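Local coordinates for protein CT253 (Chlamydia trachomatis serovar L2, PDB 6UXC) that is of unknown function but is probably a lipoprotein, made with a signal sequence, whose folded part binds a sodium ion in the crystal, at residues A43-E48 / R172-I177; L138-S143 / G167-R172; Q88-E93 / F123-N128. All blocks are in the same frame, centred on the assembly; numbering follows the deposited sequence.

Interaction 1: A43-E48 / R172-I177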
loop_
_atom_site.group_PDB
_atom_site.type_symbol
_atom_site.label_atom_id
_atom_site.label_comp_id
_atom_site.label_asym_id
_atom_site.label_seq_id
_atom_site.Cartn_x
_atom_site.Cartn_y
_atom_site.Cartn_z
ATOM N N ALA A 43 9.505 0.814 -1.433
ATOM C CA ALA A 43 9.680 -0.408 -2.197
ATOM C C ALA A 43 9.196 -1.621 -1.416
ATOM O O ALA A 43 8.559 -2.519 -1.982
ATOM C CB ALA A 43 11.140 -0.579 -2.603
ATOM N N GLU A 44 9.493 -1.675 -0.109
ATOM C CA GLU A 44 8.968 -2.747 0.722
ATOM C C GLU A 44 7.449 -2.758 0.672
ATOM O O GLU A 44 6.823 -3.813 0.489
ATOM C CB GLU A 44 9.438 -2.592 2.169
ATOM C CG GLU A 44 8.725 -3.594 3.140
ATOM C CD GLU A 44 8.855 -3.236 4.610
ATOM O OE1 GLU A 44 9.515 -2.209 4.953
ATOM O OE2 GLU A 44 8.240 -4.002 5.411
ATOM N N PHE A 45 6.841 -1.604 0.929
ATOM C CA PHE A 45 5.382 -1.585 0.989
ATOM C C PHE A 45 4.779 -1.987 -0.353
ATOM O O PHE A 45 3.779 -2.706 -0.396
ATOM C CB PHE A 45 4.872 -0.208 1.406
ATOM C CG PHE A 45 4.873 0.029 2.917
ATOM C CD1 PHE A 45 5.998 -0.244 3.682
ATOM C CD2 PHE A 45 3.750 0.525 3.536
ATOM C CE1 PHE A 45 5.985 -0.005 5.075
ATOM C CE2 PHE A 45 3.713 0.751 4.912
ATOM C CZ PHE A 45 4.859 0.507 5.675
ATOM N N SER A 46 5.338 -1.500 -1.460
ATOM C CA SER A 46 4.794 -1.880 -2.763
ATOM C C SER A 46 4.850 -3.382 -2.971
ATOM O O SER A 46 3.878 -4.000 -3.431
ATOM C CB SER A 46 5.562 -1.181 -3.879
ATOM O OG SER A 46 5.358 0.217 -3.859
ATOM N N GLU A 47 5.995 -3.983 -2.676
ATOM C CA GLU A 47 6.146 -5.407 -2.916
ATOM C C GLU A 47 5.247 -6.218 -1.993
ATOM O O GLU A 47 4.603 -7.183 -2.423
ATOM C CB GLU A 47 7.594 -5.832 -2.729
ATOM C CG GLU A 47 7.724 -7.334 -2.957
ATOM C CD GLU A 47 9.152 -7.806 -3.011
ATOM O OE1 GLU A 47 9.430 -8.894 -2.477
ATOM O OE2 GLU A 47 9.993 -7.078 -3.569
ATOM N N GLU A 48 5.208 -5.855 -0.706
ATOM C CA GLU A 48 4.470 -6.663 0.251
ATOM C C GLU A 48 2.966 -6.567 0.017
ATOM O O GLU A 48 2.250 -7.566 0.161
ATOM C CB GLU A 48 4.836 -6.242 1.677
ATOM C CG GLU A 48 6.274 -6.605 2.092
ATOM C CD GLU A 48 6.503 -8.111 2.211
ATOM O OE1 GLU A 48 5.526 -8.859 2.464
ATOM O OE2 GLU A 48 7.656 -8.557 2.056
ATOM N N ARG A 172 1.137 -6.611 10.344
ATOM C CA ARG A 172 -0.264 -6.396 10.702
ATOM C C ARG A 172 -0.888 -5.342 9.795
ATOM O O ARG A 172 -2.042 -5.480 9.365
ATOM C CB ARG A 172 -0.397 -5.990 12.173
ATOM C CG ARG A 172 -0.186 -7.133 13.162
ATOM C CD ARG A 172 -0.825 -6.821 14.524
ATOM N NE ARG A 172 -0.400 -5.507 14.977
ATOM C CZ ARG A 172 0.746 -5.273 15.612
ATOM N NH1 ARG A 172 1.562 -6.283 15.914
ATOM N NH2 ARG A 172 1.059 -4.033 15.969
ATOM N N LEU A 173 -0.132 -4.286 9.497
ATOM C CA LEU A 173 -0.627 -3.228 8.631
ATOM C C LEU A 173 -0.888 -3.735 7.218
ATOM O O LEU A 173 -1.925 -3.408 6.622
ATOM C CB LEU A 173 0.377 -2.082 8.636
ATOM C CG LEU A 173 0.012 -0.810 7.894
ATOM C CD1 LEU A 173 -1.307 -0.218 8.361
ATOM C CD2 LEU A 173 1.150 0.194 8.070
ATOM N N PHE A 174 0.037 -4.526 6.649
ATOM C CA PHE A 174 -0.181 -5.038 5.297
ATOM C C PHE A 174 -1.417 -5.928 5.271
ATOM O O PHE A 174 -2.215 -5.869 4.330
ATOM C CB PHE A 174 1.014 -5.846 4.797
ATOM C CG PHE A 174 2.297 -5.083 4.728
ATOM C CD1 PHE A 174 2.332 -3.755 4.395
ATOM C CD2 PHE A 174 3.492 -5.732 4.974
ATOM C CE1 PHE A 174 3.530 -3.068 4.332
ATOM C CE2 PHE A 174 4.699 -5.042 4.896
ATOM C CZ PHE A 174 4.707 -3.727 4.580
ATOM N N ARG A 175 -1.584 -6.759 6.302
ATOM C CA ARG A 175 -2.758 -7.621 6.366
ATOM C C ARG A 175 -4.040 -6.803 6.389
ATOM O O ARG A 175 -4.994 -7.124 5.670
ATOM C CB ARG A 175 -2.689 -8.505 7.601
ATOM C CG ARG A 175 -1.667 -9.607 7.543
ATOM C CD ARG A 175 -1.673 -10.292 8.888
ATOM N NE ARG A 175 -0.656 -11.321 9.023
ATOM C CZ ARG A 175 0.029 -11.549 10.139
ATOM N NH1 ARG A 175 -0.167 -10.800 11.219
ATOM N NH2 ARG A 175 0.930 -12.519 10.170
ATOM N N GLU A 176 -4.060 -5.712 7.162
ATOM C CA GLU A 176 -5.266 -4.894 7.257
ATOM C C GLU A 176 -5.541 -4.165 5.953
ATOM O O GLU A 176 -6.703 -4.024 5.543
ATOM C CB GLU A 176 -5.176 -3.873 8.396
ATOM C CG GLU A 176 -6.511 -3.114 8.589
ATOM C CD GLU A 176 -6.568 -2.203 9.828
ATOM O OE1 GLU A 176 -7.618 -2.202 10.510
ATOM O OE2 GLU A 176 -5.610 -1.476 10.108
ATOM N N ILE A 177 -4.490 -3.668 5.302
ATOM C CA ILE A 177 -4.675 -2.946 4.051
ATOM C C ILE A 177 -5.374 -3.849 3.042
ATOM O O ILE A 177 -6.358 -3.462 2.400
ATOM C CB ILE A 177 -3.324 -2.444 3.517
ATOM C CG1 ILE A 177 -2.798 -1.270 4.361
ATOM C CG2 ILE A 177 -3.462 -2.052 2.076
ATOM C CD1 ILE A 177 -1.326 -0.972 4.105
#
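An aromatic helix-helix contact, buried near the centre of the chain, joins 43-48 of helix 41-55 to 172-177 of helix 165-184 in a fold whose helices pack on a mixed five-stranded sheet. The axes of the two segments are 11.0 Å apart at closest approach and cross at -47°, a separation spanned largely by one side chain, F174. Its ring meets F45 in a T-shaped (edge-to-face) pair: the planes are 87° apart, and F174 CE1 points at the centre of one F45 face. A face of F174 is in turn covered by the aliphatic part of E48, whose CB makes a CH-pi contact from a position offset toward the rim. Chi1 of E48 (-69°), with CG anti to the carbonyl carbon, lays CG beside F174 CE2, and the bend at chi2 turns off the carboxylate, which is paired with R52. L173 CD2 reaches F45 CE2 obliquely, at 4.1 Å, and both residues rest on V118 of strand 113-124, so the helices pack on the sheet as well as on each other. E44 extends fully to bring its carboxylate, hydrogen-bonded to H170 and W39, to the rim of the same phenyl ring: E44 OE2 lies in the plane of F174, 3.6 Å from F174 CZ.

Interaction 2: L138-S143 / G167-R172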
loop_
_atom_site.group_PDB
_atom_site.type_symbol
_atom_site.label_atom_id
_atom_site.label_comp_id
_atom_site.label_asym_id
_atom_site.label_seq_id
_atom_site.Cartn_x
_atom_site.Cartn_y
_atom_site.Cartn_z
ATOM N N LEU A 138 -5.294 3.791 7.767
ATOM C CA LEU A 138 -5.016 2.618 8.571
ATOM C C LEU A 138 -3.662 2.808 9.242
ATOM O O LEU A 138 -2.760 3.456 8.696
ATOM C CB LEU A 138 -4.996 1.358 7.700
ATOM C CG LEU A 138 -6.236 1.100 6.830
ATOM C CD1 LEU A 138 -6.047 -0.127 5.968
ATOM C CD2 LEU A 138 -7.509 0.991 7.675
ATOM N N ASP A 139 -3.510 2.254 10.433
ATOM C CA ASP A 139 -2.254 2.438 11.136
ATOM C C ASP A 139 -1.972 1.217 11.991
ATOM O O ASP A 139 -2.847 0.387 12.242
ATOM C CB ASP A 139 -2.257 3.726 11.965
ATOM C CG ASP A 139 -3.392 3.785 12.979
ATOM O OD1 ASP A 139 -3.823 2.727 13.494
ATOM O OD2 ASP A 139 -3.852 4.910 13.251
ATOM N N ALA A 140 -0.710 1.106 12.393
ATOM C CA ALA A 140 -0.234 0.014 13.229
ATOM C C ALA A 140 0.881 0.552 14.115
ATOM O O ALA A 140 1.544 1.522 13.762
ATOM C CB ALA A 140 0.261 -1.154 12.380
ATOM N N SER A 141 1.057 -0.066 15.287
ATOM C CA SER A 141 2.095 0.365 16.204
ATOM C C SER A 141 2.628 -0.842 16.957
ATOM O O SER A 141 1.891 -1.798 17.235
ATOM C CB SER A 141 1.585 1.406 17.201
ATOM O OG SER A 141 2.625 1.729 18.093
ATOM N N GLN A 142 3.912 -0.765 17.318
ATOM C CA GLN A 142 4.582 -1.876 17.982
ATOM C C GLN A 142 5.637 -1.355 18.952
ATOM O O GLN A 142 6.416 -0.448 18.630
ATOM C CB GLN A 142 5.231 -2.809 16.952
ATOM C CG GLN A 142 5.737 -4.135 17.510
ATOM C CD GLN A 142 4.623 -4.975 18.070
ATOM O OE1 GLN A 142 3.503 -4.919 17.584
ATOM N NE2 GLN A 142 4.919 -5.750 19.107
ATOM N N SER A 143 5.672 -1.955 20.143
ATOM C CA SER A 143 6.647 -1.557 21.151
ATOM C C SER A 143 8.058 -1.855 20.667
ATOM O O SER A 143 8.327 -2.940 20.150
ATOM C CB SER A 143 6.364 -2.291 22.462
ATOM O OG SER A 143 7.414 -2.108 23.398
ATOM N N GLY A 167 8.951 -5.056 11.800
ATOM C CA GLY A 167 8.419 -6.097 10.932
ATOM C C GLY A 167 7.083 -6.621 11.419
ATOM O O GLY A 167 6.180 -6.885 10.620
ATOM N N LEU A 168 6.939 -6.759 12.734
ATOM C CA LEU A 168 5.657 -7.142 13.322
ATOM C C LEU A 168 4.593 -6.108 12.977
ATOM O O LEU A 168 3.470 -6.448 12.579
ATOM C CB LEU A 168 5.821 -7.260 14.836
ATOM C CG LEU A 168 6.657 -8.438 15.331
ATOM C CD1 LEU A 168 7.100 -8.273 16.795
ATOM C CD2 LEU A 168 5.843 -9.708 15.189
ATOM N N MET A 169 4.944 -4.830 13.139
ATOM C CA MET A 169 4.030 -3.736 12.845
ATOM C C MET A 169 3.647 -3.737 11.371
ATOM O O MET A 169 2.457 -3.673 11.025
ATOM C CB MET A 169 4.691 -2.414 13.249
ATOM C CG MET A 169 3.804 -1.194 13.171
ATOM S SD MET A 169 3.965 -0.357 11.592
ATOM C CE MET A 169 5.604 0.370 11.741
ATOM N N HIS A 170 4.640 -3.857 10.493
ATOM C CA HIS A 170 4.360 -3.883 9.056
ATOM C C HIS A 170 3.431 -5.025 8.677
ATOM O O HIS A 170 2.503 -4.844 7.879
ATOM C CB HIS A 170 5.658 -4.000 8.279
ATOM C CG HIS A 170 6.439 -2.730 8.219
ATOM N ND1 HIS A 170 7.586 -2.609 7.474
ATOM C CD2 HIS A 170 6.254 -1.530 8.823
ATOM C CE1 HIS A 170 8.071 -1.389 7.606
ATOM N NE2 HIS A 170 7.283 -0.718 8.428
ATOM N N GLN A 171 3.700 -6.221 9.198
ATOM C CA GLN A 171 2.902 -7.389 8.849
ATOM C C GLN A 171 1.428 -7.155 9.166
ATOM O O GLN A 171 0.551 -7.421 8.335
ATOM C CB GLN A 171 3.454 -8.601 9.597
ATOM C CG GLN A 171 2.903 -9.921 9.153
ATOM C CD GLN A 171 3.484 -11.056 9.960
ATOM O OE1 GLN A 171 3.510 -11.002 11.189
ATOM N NE2 GLN A 171 3.970 -12.082 9.278
ATOM N N ARG A 172 1.137 -6.611 10.344
ATOM C CA ARG A 172 -0.264 -6.396 10.702
ATOM C C ARG A 172 -0.888 -5.342 9.795
ATOM O O ARG A 172 -2.042 -5.480 9.365
ATOM C CB ARG A 172 -0.397 -5.990 12.173
ATOM C CG ARG A 172 -0.186 -7.133 13.162
ATOM C CD ARG A 172 -0.825 -6.821 14.524
ATOM N NE ARG A 172 -0.400 -5.507 14.977
ATOM C CZ ARG A 172 0.746 -5.273 15.612
ATOM N NH1 ARG A 172 1.562 -6.283 15.914
ATOM N NH2 ARG A 172 1.059 -4.033 15.969
HETATM O O HOH W 1 -1.019 -1.948 15.846
#
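The guanidinium of R172 meets its partners at its edge: Q142 OE1 and a water molecule lie close to its plane, beside the carbonyl group of S141. R172 NH1 and NH2 converge end-on upon the single acceptor Q142 OE1. R172 NH1 lies 2.9 Å from Q142 OE1 and is tilted 33° from the plane of the Q142 carbonyl. R172 NH2, 3.1 Å from Q142 OE1, lies nearly in line with the C=O bond. The acceptor lies close to the guanidinium plane, although the amide is turned 55° against it. The water accepts from R172 NH2 and from the backbone N of S141, bridging the arginine to the strand backbone; S141 O itself lies 2.7 Å from R172 NH2. The bend of the arginine at chi3 carries the guanidinium to the strand at the solvent-exposed margin of the contact.

Q142 is bent too, at chi2, and its amide lies across L168, with CG and CD near L168 CB. Its NE2 is hydrogen-bonded to S146, so both ends of the amide are engaged and its rotation is probably fixed.

Beneath this polar layer the packing is apolar. M169 CG comes within 3.6 Å of A140 CB and also touches the A140 carbonyl carbon, while M169 CB abuts Q142 CB at 3.8 Å. The methionine continues inward to I114 and A116 of the neighbouring strand, and its sulfur lies at the edge of the H170 ring.

Strand and helix segments run nearly antiparallel, at 156°, with axes 7.2 Å apart. This is helix-on-sheet packing at the edge of the sheet, where helix 165-184 lies against the outermost strand, 131-143, and alternate residues A140 and Q142 face the helix.

Interaction 3: Q88-E93 / F123-N128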
loop_
_atom_site.group_PDB
_atom_site.type_symbol
_atom_site.label_atom_id
_atom_site.label_comp_id
_atom_site.label_asym_id
_atom_site.label_seq_id
_atom_site.Cartn_x
_atom_site.Cartn_y
_atom_site.Cartn_z
ATOM N N GLN A 88 -4.404 3.898 -18.967
ATOM C CA GLN A 88 -3.187 3.113 -18.757
ATOM C C GLN A 88 -3.334 2.061 -17.670
ATOM O O GLN A 88 -2.496 1.151 -17.586
ATOM C CB GLN A 88 -2.025 4.035 -18.407
ATOM C CG GLN A 88 -1.500 4.823 -19.581
ATOM C CD GLN A 88 -0.420 5.799 -19.191
ATOM O OE1 GLN A 88 0.271 5.623 -18.177
ATOM N NE2 GLN A 88 -0.287 6.853 -19.971
ATOM N N LEU A 89 -4.397 2.126 -16.876
ATOM C CA LEU A 89 -4.644 1.120 -15.851
ATOM C C LEU A 89 -5.667 0.083 -16.274
ATOM O O LEU A 89 -5.860 -0.913 -15.572
ATOM C CB LEU A 89 -5.078 1.807 -14.572
ATOM C CG LEU A 89 -3.874 2.652 -14.111
ATOM C CD1 LEU A 89 -4.285 3.871 -13.401
ATOM C CD2 LEU A 89 -2.871 1.816 -13.305
ATOM N N LEU A 90 -6.310 0.265 -17.415
ATOM C CA LEU A 90 -7.101 -0.810 -17.951
ATOM C C LEU A 90 -6.147 -1.949 -18.293
ATOM O O LEU A 90 -4.987 -1.685 -18.652
ATOM C CB LEU A 90 -7.831 -0.348 -19.188
ATOM C CG LEU A 90 -8.807 0.820 -18.940
ATOM C CD1 LEU A 90 -9.408 1.304 -20.252
ATOM C CD2 LEU A 90 -9.924 0.408 -17.963
ATOM N N PRO A 91 -6.595 -3.212 -18.187
ATOM C CA PRO A 91 -7.980 -3.668 -17.990
ATOM C C PRO A 91 -8.418 -3.860 -16.547
ATOM O O PRO A 91 -9.399 -4.581 -16.294
ATOM C CB PRO A 91 -7.981 -5.023 -18.698
ATOM C CG PRO A 91 -6.589 -5.543 -18.383
ATOM C CD PRO A 91 -5.689 -4.342 -18.492
ATOM N N ALA A 92 -7.714 -3.233 -15.617
ATOM C CA ALA A 92 -8.206 -3.258 -14.252
ATOM C C ALA A 92 -9.578 -2.588 -14.169
ATOM O O ALA A 92 -9.908 -1.658 -14.928
ATOM C CB ALA A 92 -7.237 -2.564 -13.316
ATOM N N GLU A 93 -10.378 -3.088 -13.237
ATOM C CA GLU A 93 -11.645 -2.478 -12.844
ATOM C C GLU A 93 -11.471 -1.507 -11.686
ATOM O O GLU A 93 -12.241 -0.540 -11.557
ATOM C CB GLU A 93 -12.640 -3.574 -12.452
ATOM C CG GLU A 93 -12.943 -4.562 -13.552
ATOM C CD GLU A 93 -13.652 -5.817 -13.049
ATOM O OE1 GLU A 93 -13.357 -6.338 -11.937
ATOM O OE2 GLU A 93 -14.515 -6.288 -13.789
ATOM N N PHE A 123 -10.172 3.200 -6.320
ATOM C CA PHE A 123 -10.938 3.881 -7.352
ATOM C C PHE A 123 -11.571 2.841 -8.259
ATOM O O PHE A 123 -10.931 1.840 -8.588
ATOM C CB PHE A 123 -10.065 4.775 -8.212
ATOM C CG PHE A 123 -9.475 5.971 -7.492
ATOM C CD1 PHE A 123 -8.407 5.828 -6.626
ATOM C CD2 PHE A 123 -10.034 7.231 -7.677
ATOM C CE1 PHE A 123 -7.884 6.938 -5.977
ATOM C CE2 PHE A 123 -9.517 8.325 -7.050
ATOM C CZ PHE A 123 -8.440 8.182 -6.195
ATOM N N ASP A 124 -12.800 3.105 -8.691
ATOM C CA ASP A 124 -13.501 2.298 -9.681
ATOM C C ASP A 124 -13.280 2.953 -11.034
ATOM O O ASP A 124 -13.655 4.111 -11.212
ATOM C CB ASP A 124 -14.991 2.254 -9.353
ATOM C CG ASP A 124 -15.771 1.284 -10.198
ATOM O OD1 ASP A 124 -15.297 0.817 -11.258
ATOM O OD2 ASP A 124 -16.931 1.010 -9.782
ATOM N N ILE A 125 -12.669 2.238 -11.976
ATOM C CA ILE A 125 -12.424 2.823 -13.291
ATOM C C ILE A 125 -13.216 2.105 -14.390
ATOM O O ILE A 125 -12.889 2.210 -15.584
ATOM C CB ILE A 125 -10.914 2.901 -13.600
ATOM C CG1 ILE A 125 -10.262 1.524 -13.644
ATOM C CG2 ILE A 125 -10.189 3.789 -12.560
ATOM C CD1 ILE A 125 -8.883 1.536 -14.263
ATOM N N ARG A 126 -14.298 1.416 -14.023
ATOM C CA ARG A 126 -15.176 0.835 -15.015
ATOM C C ARG A 126 -16.035 1.900 -15.689
ATOM O O ARG A 126 -16.219 3.012 -15.186
ATOM C CB ARG A 126 -16.070 -0.214 -14.356
ATOM C CG ARG A 126 -15.239 -1.370 -13.796
ATOM C CD ARG A 126 -16.135 -2.393 -13.096
ATOM N NE ARG A 126 -16.581 -1.829 -11.840
ATOM C CZ ARG A 126 -17.375 -2.432 -10.970
ATOM N NH1 ARG A 126 -17.857 -3.644 -11.217
ATOM N NH2 ARG A 126 -17.693 -1.805 -9.849
ATOM N N HIS A 127 -16.578 1.526 -16.848
ATOM C CA HIS A 127 -17.641 2.285 -17.519
ATOM C C HIS A 127 -17.187 3.682 -17.928
ATOM O O HIS A 127 -17.992 4.621 -17.959
ATOM C CB HIS A 127 -18.876 2.346 -16.633
ATOM C CG HIS A 127 -19.323 0.995 -16.187
ATOM N ND1 HIS A 127 -19.476 0.655 -14.861
ATOM C CD2 HIS A 127 -19.593 -0.124 -16.898
ATOM C CE1 HIS A 127 -19.844 -0.611 -14.776
ATOM N NE2 HIS A 127 -19.920 -1.107 -15.998
ATOM N N ASN A 128 -15.907 3.807 -18.291
ATOM C CA ASN A 128 -15.327 5.062 -18.765
ATOM C C ASN A 128 -15.518 6.179 -17.753
ATOM O O ASN A 128 -15.649 7.345 -18.129
ATOM C CB ASN A 128 -15.916 5.495 -20.120
ATOM C CG ASN A 128 -15.391 4.676 -21.278
ATOM O OD1 ASN A 128 -14.234 4.266 -21.291
ATOM N ND2 ASN A 128 -16.244 4.448 -22.272
#
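E93 and I125 have nearly equal areas buried in this contact, and they meet first through the backbone: I125 N donates to E93 O over 2.8 Å at a nearly straight 166°. The donor lies tilted 33° from the carbonyl plane of E93. The side chain of I125 then runs back along the loop that precedes E93. Its chi1 of 62° sets CG1 between the backbone N and the carbonyl carbon, and from there CD1 enters a bay formed by L89, L90 and A92. L89 CB lies 3.8 Å from I125 CD1, with L90 CD2 slightly farther off. A92 O is 3.4 Å from I125 CD1. The segment turns here: the peptide bond before P91 is cis and A92 N is hydrogen-bonded to L89 O. L89 itself reaches A22 and L24 of strand 19-28, while I125 also packs on V95.

The place is a sheet end: the loop enters strand 94-105 just as strand 113-124, its antiparallel neighbour, runs out. There D124 forms an Asx turn, its OD1 accepting from the backbone N of R126 two residues on.

R126, the third main contributor, lays its aliphatic chain obliquely against E93, with CG and CD both 3.7 Å from E93 CB. Its charged end turns instead to D124, gripping the carboxylate side-on. R126 NE hydrogen-bonds D124 OD1 at 3.0 Å on the syn side. R126 NH2 makes a 2.9 Å salt bridge to D124 OD2 from above the carboxylate plane. D124 OD1 therefore takes two N-H groups of one residue, from opposite faces of its plane, a double grip that would restrict rotation of the carboxylate. The E93 carboxylate is directed elsewhere, OE1 accepting from V20 N on strand 19-28.

From the N terminus, helix 41-55 supplies the first half of interaction 1, but that loop closes only when the chain reaches helix 165-184. Both other contacts nest within it, in series. Interaction 3 closes first, joining the approach to strand 94-105 with the end of strand 113-124. Interaction 2 follows, folding helix 165-184 back onto strand 131-143. Interactions 1 and 2 use this same helix, share R172 and touch through E44 and H170, forming one continuous region. Interaction 3 lies on the opposite side of the chain's centre from interaction 2, about 31 Å away between centres, yet neighbouring strands 113-124 and 131-143 connect them through the common sheet.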